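Local coordinates for type VI secretion system-associated protein TagF (Pseudomonas aeruginosa PAO1, PDB 2QNU) that is of unknown molecular function but is probably an accessory protein associated with the type VI secretion system, at residues B[27-32]-B[65-70]. Residues are numbered along the deposited sequence; the frame is centred on the assembly and turned at random.
Sequences EPWDAW and GLLGGE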
# COMPACT_ATOMS: atom_id res chain seq x y z
N GLU B 27 -26.69 1.91 -9.92
CA GLU B 27 -26.85 0.72 -10.76
C GLU B 27 -25.84 -0.39 -10.38
O GLU B 27 -26.27 -1.51 -10.01
CB GLU B 27 -26.73 1.04 -12.28
CG GLU B 27 -28.07 1.00 -13.06
CD GLU B 27 -27.91 1.08 -14.61
OE1 GLU B 27 -26.75 1.01 -15.11
OE2 GLU B 27 -28.94 1.22 -15.34
N PRO B 28 -24.51 -0.13 -10.49
CA PRO B 28 -23.56 -1.17 -10.07
C PRO B 28 -23.56 -1.51 -8.57
O PRO B 28 -23.26 -2.64 -8.16
CB PRO B 28 -22.18 -0.58 -10.50
CG PRO B 28 -22.41 0.90 -10.60
CD PRO B 28 -23.82 1.04 -11.09
N TRP B 29 -23.78 -0.52 -7.73
CA TRP B 29 -23.73 -0.76 -6.30
C TRP B 29 -24.87 -1.73 -5.94
O TRP B 29 -24.62 -2.75 -5.30
CB TRP B 29 -23.85 0.54 -5.52
CG TRP B 29 -23.90 0.35 -4.05
CD1 TRP B 29 -25.00 0.58 -3.24
CD2 TRP B 29 -22.85 -0.08 -3.19
NE1 TRP B 29 -24.68 0.30 -1.95
CE2 TRP B 29 -23.37 -0.12 -1.89
CE3 TRP B 29 -21.54 -0.49 -3.40
CZ2 TRP B 29 -22.61 -0.52 -0.78
CZ3 TRP B 29 -20.76 -0.88 -2.31
CH2 TRP B 29 -21.30 -0.88 -1.00
N ASP B 30 -26.07 -1.43 -6.40
CA ASP B 30 -27.24 -2.32 -6.28
C ASP B 30 -27.01 -3.75 -6.81
O ASP B 30 -27.32 -4.70 -6.12
CB ASP B 30 -28.43 -1.72 -7.02
CG ASP B 30 -29.69 -2.62 -6.98
OD1 ASP B 30 -30.50 -2.54 -5.97
OD2 ASP B 30 -29.90 -3.39 -7.93
N ALA B 31 -26.44 -3.87 -8.02
CA ALA B 31 -26.23 -5.17 -8.64
C ALA B 31 -25.21 -5.94 -7.84
O ALA B 31 -25.32 -7.16 -7.64
CB ALA B 31 -25.77 -4.98 -10.05
N TRP B 32 -24.22 -5.24 -7.32
CA TRP B 32 -23.22 -5.92 -6.53
C TRP B 32 -23.84 -6.37 -5.20
O TRP B 32 -23.56 -7.47 -4.77
CB TRP B 32 -21.93 -5.06 -6.30
CG TRP B 32 -20.96 -5.70 -5.28
CD1 TRP B 32 -20.12 -6.76 -5.48
CD2 TRP B 32 -20.87 -5.37 -3.90
NE1 TRP B 32 -19.48 -7.09 -4.31
CE2 TRP B 32 -19.93 -6.25 -3.32
CE3 TRP B 32 -21.53 -4.44 -3.09
CZ2 TRP B 32 -19.59 -6.18 -1.97
CZ3 TRP B 32 -21.18 -4.35 -1.74
CH2 TRP B 32 -20.23 -5.22 -1.19
N GLY B 65 -13.60 3.36 -10.78
CA GLY B 65 -13.79 2.40 -11.86
C GLY B 65 -14.24 1.00 -11.45
O GLY B 65 -14.44 0.13 -12.30
N LEU B 66 -14.36 0.75 -10.16
CA LEU B 66 -14.90 -0.55 -9.71
C LEU B 66 -16.42 -0.52 -9.68
O LEU B 66 -17.09 -1.55 -9.74
CB LEU B 66 -14.35 -0.91 -8.36
CG LEU B 66 -12.87 -1.15 -8.20
CD1 LEU B 66 -12.66 -1.56 -6.76
CD2 LEU B 66 -12.35 -2.22 -9.15
N LEU B 67 -16.97 0.67 -9.56
CA LEU B 67 -18.39 0.88 -9.66
C LEU B 67 -18.61 1.77 -10.87
O LEU B 67 -18.58 1.27 -12.01
CB LEU B 67 -18.90 1.47 -8.33
CG LEU B 67 -18.79 0.35 -7.24
CD1 LEU B 67 -18.70 0.84 -5.80
CD2 LEU B 67 -19.91 -0.64 -7.41
N GLY B 68 -18.81 3.07 -10.64
CA GLY B 68 -18.60 4.07 -11.69
C GLY B 68 -17.21 4.63 -11.58
O GLY B 68 -16.35 4.06 -10.92
N GLY B 69 -16.98 5.77 -12.21
CA GLY B 69 -15.63 6.30 -12.38
C GLY B 69 -15.13 7.17 -11.25
O GLY B 69 -13.97 7.60 -11.24
N GLU B 70 -16.01 7.48 -10.32
CA GLU B 70 -15.57 8.13 -9.09
C GLU B 70 -15.15 7.08 -8.06
O GLU B 70 -15.60 5.89 -8.09
CB GLU B 70 -16.66 9.02 -8.51
CG GLU B 70 -16.77 10.41 -9.10
CD GLU B 70 -17.60 10.45 -10.37
OE1 GLU B 70 -18.69 9.83 -10.37
OE2 GLU B 70 -17.18 11.12 -11.38
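Leu-67 packs against Pro-28 and Trp-29 in a small apolar contact between a helix and a hairpin loop. Residues 27-32 lie on helix 23-44. Residues 65-70 form part of the loop that joins the antiparallel strands 58-62 and 71-77. The contact belongs to the TagF N-terminal domain.

No hydrogen bond crosses between the segments, which bury 174 Å² together. Leu-67 supplies most of the loop's share, and its two methyl groups divide the work. Leu-67 CD2 lies 3.8 Å from CB of Pro-28 and close to the backbone N of Trp-29. Leu-67 CD1 approaches the six-membered part of the indole, 3.9 Å from CE3 of Trp-29, at a slant to the ring. The leucine CG stands anti to its own carbonyl carbon (chi1 -69°), which carries the fork of the side chain over to the helix. The Pro-28 ring also lies against the loop backbone, with Pro-28 CG 3.9 Å from Leu-67 C. As a proline, Pro-28 has no N-H to give to the preceding turn, and the helix is kinked here.

Within the loop, Gly-65 N donates to Gly-68 O (2.8 Å). Leu-66 and Leu-67 lie between the two bonded residues.

On the helix side, CE3 of Trp-32 lies 3.7 Å above one face of the Trp-29 indole, offset toward its rim. Trp-29 NE1 is hydrogen-bonded to Thr-90 OG1 on strand 89-95. Both Trp-29 and Leu-67 touch Ile-62 on strand 58-62, so helix, loop and central antiparallel sheet meet at this point.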